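Long-range contacts in nitrite oxidoreductase subunit C (Kuenenia stuttgartiensis, PDB 7B04), which binds a heme and probably passes electrons as the heme-carrying subunit of the nitrite oxidoreductase complex of an anammox bacterium: residues 38-43 / 308-313; 138-143 / 159-164. All coordinates share one frame; numbering follows the deposited sequence.

Contact 1 of 2, residues 38-43 / 308-313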
loop_
_atom_site.group_PDB
_atom_site.type_symbol
_atom_site.label_atom_id
_atom_site.label_comp_id
_atom_site.label_asym_id
_atom_site.label_seq_id
_atom_site.Cartn_x
_atom_site.Cartn_y
_atom_site.Cartn_z
ATOM N N ALA C 38 -5.472 -51.769 29.385
ATOM C CA ALA C 38 -5.238 -52.491 30.628
ATOM C C ALA C 38 -6.499 -53.232 31.067
ATOM O O ALA C 38 -7.619 -52.875 30.696
ATOM C CB ALA C 38 -4.775 -51.532 31.724
ATOM N N GLU C 39 -6.305 -54.297 31.854
ATOM C CA GLU C 39 -7.451 -55.088 32.300
ATOM C C GLU C 39 -8.372 -54.278 33.205
ATOM O O GLU C 39 -9.597 -54.453 33.164
ATOM C CB GLU C 39 -6.988 -56.343 33.039
ATOM C CG GLU C 39 -8.010 -56.804 34.082
ATOM C CD GLU C 39 -7.568 -57.992 34.902
ATOM O OE1 GLU C 39 -6.621 -58.691 34.490
ATOM O OE2 GLU C 39 -8.181 -58.225 35.967
ATOM N N GLU C 40 -7.810 -53.353 33.989
ATOM C CA GLU C 40 -8.637 -52.524 34.861
ATOM C C GLU C 40 -9.700 -51.791 34.057
ATOM O O GLU C 40 -10.826 -51.600 34.532
ATOM C CB GLU C 40 -7.760 -51.534 35.638
ATOM C CG GLU C 40 -8.543 -50.484 36.419
ATOM C CD GLU C 40 -7.875 -50.098 37.727
ATOM O OE1 GLU C 40 -6.659 -50.340 37.871
ATOM O OE2 GLU C 40 -8.568 -49.545 38.609
ATOM N N GLU C 41 -9.355 -51.380 32.836
ATOM C CA GLU C 41 -10.305 -50.702 31.965
ATOM C C GLU C 41 -11.389 -51.645 31.442
ATOM O O GLU C 41 -12.537 -51.227 31.265
ATOM C CB GLU C 41 -9.547 -50.069 30.797
ATOM C CG GLU C 41 -8.639 -48.923 31.211
ATOM C CD GLU C 41 -7.842 -48.360 30.052
ATOM O OE1 GLU C 41 -6.741 -48.883 29.771
ATOM O OE2 GLU C 41 -8.320 -47.399 29.416
ATOM N N LEU C 42 -11.044 -52.908 31.174
ATOM C CA LEU C 42 -11.992 -53.821 30.540
ATOM C C LEU C 42 -13.021 -54.412 31.503
ATOM O O LEU C 42 -14.125 -54.759 31.070
ATOM C CB LEU C 42 -11.233 -54.932 29.811
ATOM C CG LEU C 42 -10.454 -54.344 28.628
ATOM C CD1 LEU C 42 -9.685 -55.410 27.865
ATOM C CD2 LEU C 42 -11.388 -53.570 27.700
ATOM N N THR C 43 -12.695 -54.558 32.786
ATOM C CA THR C 43 -13.689 -55.084 33.724
ATOM C C THR C 43 -14.627 -53.966 34.171
ATOM O O THR C 43 -14.157 -52.913 34.610
ATOM C CB THR C 43 -13.027 -55.714 34.951
ATOM O OG1 THR C 43 -12.695 -54.690 35.896
ATOM C CG2 THR C 43 -11.764 -56.457 34.563
ATOM N N SER C 308 -13.693 -41.385 32.882
ATOM C CA SER C 308 -13.861 -42.576 33.698
ATOM C C SER C 308 -13.252 -43.732 32.916
ATOM O O SER C 308 -13.527 -43.888 31.723
ATOM C CB SER C 308 -15.339 -42.831 33.989
ATOM O OG SER C 308 -15.535 -44.098 34.582
ATOM N N ILE C 309 -12.430 -44.538 33.589
ATOM C CA ILE C 309 -11.658 -45.576 32.911
ATOM C C ILE C 309 -12.456 -46.848 32.693
ATOM O O ILE C 309 -12.023 -47.708 31.917
ATOM C CB ILE C 309 -10.347 -45.890 33.658
ATOM C CG1 ILE C 309 -10.622 -46.353 35.089
ATOM C CG2 ILE C 309 -9.431 -44.677 33.655
ATOM C CD1 ILE C 309 -9.391 -46.880 35.794
ATOM N N GLN C 310 -13.590 -47.012 33.371
ATOM C CA GLN C 310 -14.323 -48.267 33.370
ATOM C C GLN C 310 -15.756 -48.063 32.907
ATOM O O GLN C 310 -16.340 -46.992 33.090
ATOM C CB GLN C 310 -14.393 -48.866 34.774
ATOM C CG GLN C 310 -13.088 -48.924 35.530
ATOM C CD GLN C 310 -13.312 -49.054 37.024
ATOM O OE1 GLN C 310 -14.452 -49.106 37.488
ATOM N NE2 GLN C 310 -12.226 -49.114 37.785
ATOM N N TRP C 311 -16.302 -49.096 32.266
ATOM C CA TRP C 311 -17.737 -49.156 32.038
ATOM C C TRP C 311 -18.455 -49.225 33.380
ATOM O O TRP C 311 -17.999 -49.896 34.309
ATOM C CB TRP C 311 -18.097 -50.368 31.180
ATOM C CG TRP C 311 -17.769 -50.192 29.732
ATOM C CD1 TRP C 311 -16.750 -50.782 29.042
ATOM C CD2 TRP C 311 -18.464 -49.364 28.791
ATOM N NE1 TRP C 311 -16.770 -50.376 27.729
ATOM C CE2 TRP C 311 -17.811 -49.504 27.550
ATOM C CE3 TRP C 311 -19.575 -48.520 28.878
ATOM C CZ2 TRP C 311 -18.232 -48.831 26.406
ATOM C CZ3 TRP C 311 -19.991 -47.851 27.740
ATOM C CH2 TRP C 311 -19.323 -48.012 26.521
ATOM N N HIS C 312 -19.581 -48.539 33.481
ATOM C CA HIS C 312 -20.337 -48.659 34.717
ATOM C C HIS C 312 -21.678 -49.329 34.452
ATOM O O HIS C 312 -22.347 -48.999 33.467
ATOM C CB HIS C 312 -20.575 -47.285 35.356
ATOM C CG HIS C 312 -19.328 -46.620 35.849
ATOM N ND1 HIS C 312 -18.777 -46.894 37.082
ATOM C CD2 HIS C 312 -18.525 -45.694 35.275
ATOM C CE1 HIS C 312 -17.686 -46.164 37.246
ATOM N NE2 HIS C 312 -17.512 -45.428 36.164
ATOM N N PRO C 313 -22.101 -50.262 35.301
ATOM C CA PRO C 313 -23.376 -50.944 35.058
ATOM C C PRO C 313 -24.551 -50.001 35.245
ATOM O O PRO C 313 -24.521 -49.079 36.063
ATOM C CB PRO C 313 -23.392 -52.060 36.111
ATOM C CG PRO C 313 -21.969 -52.225 36.520
ATOM C CD PRO C 313 -21.373 -50.853 36.434
#
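Glu40, Glu41 and Thr43 on the short N-terminal helix 39-42 and just beyond it pack against Ile309 and Gln310, in the irregular stretch that breaks strand 306-316. The backbones approach most nearly at Glu41 and Gln310, whose CA atoms are 4.9 Å apart. Gln310 can be followed outward. Its CB lies 4.1 Å from Thr43 O, roughly ahead of that carbonyl, and its CG rests 3.6 Å from Glu40 O. From there the chain runs extended, and NE2 ends 3.8 Å from Glu40 OE2, too far for a hydrogen bond, with the amide and carboxylate planes turned 31° against each other. Glu40 reaches this place because its CG stands opposite the backbone N (chi1 171°) and the chain then bends, so that CG also meets Ile309 CD1 at 3.8 Å. On the buried flank, Glu41 sets its backbone and the start of its side chain against the carbonyl oxygen of Ile309; Glu41 CA is 3.5 Å from Ile309 O in a CA-H...O contact. The carboxylate has other work: OE1 accepts from Ala38 N, the N-cap residue, at 3.2 Å, approached on the anti side and 28° out of the carboxylate plane, and forms a salt bridge with Arg154. A glutamine in place of Glu41 would probably leave Arg154 without its charged mate. Within 308-313, Trp311 sends NE1 to Phe151 O, and Ser308 OG shares a hydrogen bond with His312 NE2 while Ser308 itself touches the heme. Between the segments themselves the chemistry is aliphatic carbon against carbonyl oxygen and polar ends close but unbonded, which implies that van der Waals packing joins them while the specific polar bonds lie within each segment or run to Arg154 and Phe151.

Contact 2 of 2, residues 138-143 / 159-164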
loop_
_atom_site.group_PDB
_atom_site.type_symbol
_atom_site.label_atom_id
_atom_site.label_comp_id
_atom_site.label_asym_id
_atom_site.label_seq_id
_atom_site.Cartn_x
_atom_site.Cartn_y
_atom_site.Cartn_z
ATOM N N PHE C 138 -22.965 -44.953 25.766
ATOM C CA PHE C 138 -23.645 -46.210 25.978
ATOM C C PHE C 138 -23.273 -47.173 24.864
ATOM O O PHE C 138 -23.133 -46.761 23.706
ATOM C CB PHE C 138 -25.167 -46.017 25.969
ATOM C CG PHE C 138 -25.665 -45.066 27.009
ATOM C CD1 PHE C 138 -26.063 -45.529 28.249
ATOM C CD2 PHE C 138 -25.735 -43.708 26.748
ATOM C CE1 PHE C 138 -26.524 -44.657 29.211
ATOM C CE2 PHE C 138 -26.193 -42.829 27.707
ATOM C CZ PHE C 138 -26.589 -43.304 28.940
ATOM N N PRO C 139 -23.101 -48.455 25.170
ATOM C CA PRO C 139 -22.904 -49.414 24.089
ATOM C C PRO C 139 -24.217 -49.557 23.350
ATOM O O PRO C 139 -25.289 -49.597 23.960
ATOM C CB PRO C 139 -22.527 -50.706 24.820
ATOM C CG PRO C 139 -22.155 -50.276 26.221
ATOM C CD PRO C 139 -23.029 -49.097 26.490
ATOM N N LEU C 140 -24.138 -49.624 22.029
ATOM C CA LEU C 140 -25.338 -49.764 21.227
ATOM C C LEU C 140 -25.620 -51.249 21.037
ATOM O O LEU C 140 -24.747 -52.003 20.593
ATOM C CB LEU C 140 -25.184 -49.003 19.910
ATOM C CG LEU C 140 -25.960 -49.328 18.639
ATOM C CD1 LEU C 140 -27.420 -48.997 18.835
ATOM C CD2 LEU C 140 -25.390 -48.474 17.525
ATOM N N GLY C 141 -26.862 -51.644 21.315
ATOM C CA GLY C 141 -27.256 -53.039 21.419
ATOM C C GLY C 141 -27.036 -53.599 22.819
ATOM O O GLY C 141 -26.552 -52.928 23.737
ATOM N N LYS C 142 -27.392 -54.875 22.982
ATOM C CA LYS C 142 -27.338 -55.554 24.278
ATOM C C LYS C 142 -26.119 -56.461 24.362
ATOM O O LYS C 142 -25.956 -57.372 23.543
ATOM C CB LYS C 142 -28.605 -56.364 24.526
ATOM C CG LYS C 142 -28.525 -57.281 25.739
ATOM C CD LYS C 142 -28.418 -56.496 27.036
ATOM C CE LYS C 142 -28.390 -57.428 28.238
ATOM N NZ LYS C 142 -28.335 -56.685 29.528
ATOM N N ILE C 143 -25.275 -56.210 25.360
ATOM C CA ILE C 143 -24.012 -56.910 25.532
ATOM C C ILE C 143 -23.712 -57.107 27.012
ATOM O O ILE C 143 -24.199 -56.371 27.875
ATOM C CB ILE C 143 -22.874 -56.111 24.892
ATOM C CG1 ILE C 143 -23.010 -54.681 25.378
ATOM C CG2 ILE C 143 -22.950 -56.138 23.377
ATOM C CD1 ILE C 143 -21.777 -53.961 25.343
ATOM N N GLN C 159 -15.825 -52.251 14.958
ATOM C CA GLN C 159 -16.917 -53.222 14.845
ATOM C C GLN C 159 -17.663 -53.389 16.162
ATOM O O GLN C 159 -18.372 -54.380 16.362
ATOM C CB GLN C 159 -16.424 -54.584 14.330
ATOM C CG GLN C 159 -15.991 -54.570 12.874
ATOM C CD GLN C 159 -14.514 -54.857 12.698
ATOM O OE1 GLN C 159 -13.955 -55.721 13.372
ATOM N NE2 GLN C 159 -13.875 -54.131 11.788
ATOM N N LYS C 160 -17.502 -52.424 17.062
ATOM C CA LYS C 160 -18.192 -52.404 18.353
ATOM C C LYS C 160 -18.628 -50.968 18.608
ATOM O O LYS C 160 -18.030 -50.248 19.415
ATOM C CB LYS C 160 -17.285 -52.934 19.467
ATOM C CG LYS C 160 -16.970 -54.424 19.353
ATOM C CD LYS C 160 -16.097 -54.905 20.501
ATOM C CE LYS C 160 -15.904 -56.414 20.457
ATOM N NZ LYS C 160 -15.096 -56.848 19.281
ATOM N N PRO C 161 -19.675 -50.514 17.919
ATOM C CA PRO C 161 -20.053 -49.097 17.971
ATOM C C PRO C 161 -20.658 -48.703 19.310
ATOM O O PRO C 161 -21.068 -49.536 20.119
ATOM C CB PRO C 161 -21.076 -48.965 16.840
ATOM C CG PRO C 161 -21.683 -50.322 16.743
ATOM C CD PRO C 161 -20.585 -51.299 17.070
ATOM N N VAL C 162 -20.716 -47.385 19.524
ATOM C CA VAL C 162 -21.158 -46.789 20.778
ATOM C C VAL C 162 -21.926 -45.506 20.472
ATOM O O VAL C 162 -21.683 -44.839 19.460
ATOM C CB VAL C 162 -19.944 -46.516 21.709
ATOM C CG1 VAL C 162 -20.277 -45.543 22.833
ATOM C CG2 VAL C 162 -19.415 -47.815 22.291
ATOM N N ASN C 163 -22.870 -45.168 21.350
ATOM C CA ASN C 163 -23.643 -43.936 21.267
ATOM C C ASN C 163 -23.086 -42.934 22.271
ATOM O O ASN C 163 -22.767 -43.295 23.407
ATOM C CB ASN C 163 -25.126 -44.194 21.551
ATOM C CG ASN C 163 -26.037 -43.121 20.973
ATOM O OD1 ASN C 163 -27.257 -43.278 20.954
ATOM N ND2 ASN C 163 -25.451 -42.030 20.497
ATOM N N LEU C 164 -22.974 -41.676 21.850
ATOM C CA LEU C 164 -22.411 -40.615 22.672
ATOM C C LEU C 164 -23.410 -39.475 22.809
ATOM O O LEU C 164 -24.102 -39.124 21.848
ATOM C CB LEU C 164 -21.116 -40.066 22.049
ATOM C CG LEU C 164 -19.750 -40.760 22.106
ATOM C CD1 LEU C 164 -19.209 -40.796 23.519
ATOM C CD2 LEU C 164 -19.786 -42.156 21.495
#
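This is an antiparallel strand pairing, buried for the most part, in which the end of strand 133-139 meets the beginning of strand 162-168 where a long loop leaves one and returns to the other. Phe138 and Asn163 form the hydrogen-bonded pair: Phe138 N donates to Asn163 O over 2.9 Å at 161°, in the carbonyl plane, and Asn163 N returns a bond of 2.9 Å to Phe138 O, lying nearly in line with that carbonyl. One step on, Pro139 and Val162 make a non-hydrogen-bonded pair, their CA atoms 4.6 Å apart, and the proline has no N-H to offer. Val162 turns CG1 opposite its backbone N (chi1 163°), which lays that methyl beside Phe138 O, while CG2 comes to 4.2 Å from Pro139 CA. The strands belong to the beta-rich heme-binding domain of the ethylbenzene dehydrogenase family, and the two faces of this pair have different surroundings. The face bearing Phe138 and Asn163 looks toward an aromatic cluster and a calcium site: the Phe138 ring meets Trp165 and Phe111 and stands edge-to-face with Phe281, while Asn163 gives ND2 to Leu236 O and takes Val279 N at OD1, beside the calcium ligands Asp235 and Asp278. The other face, with Pro139 and Val162, adjoins Trp311 and Met137. Beyond the paired residues the strands part, and Leu140 points toward the other segment, its CD2 touching Pro161 CG at 4.2 Å in an apolar contact. Pro161 in turn packs on Pro33 of the neighbouring subunit A, and Leu164, further along the second strand, touches the heme.

Overall arrangement
Contact 2 is the more buried, and contact 1 the more peripheral, with Glu40 reaching toward the surface. Contact 2 lies in the sequence inside the loop that contact 1 closes, and both reach the same beta structure, through strand 306-316 in one case and strands 133-139 and 162-168 in the other. Trp311 joins them: its CZ3 packs 3.5 Å from Pro139 CD and its CH2 lies near Val162 CG2. Their chemistry differs accordingly. Contact 2 rests on paired backbone hydrogen bonds, whereas 38-43 meets 308-313 through packing and a CA-H...O contact, without conventional hydrogen bonds. Both lie close to the heme pocket.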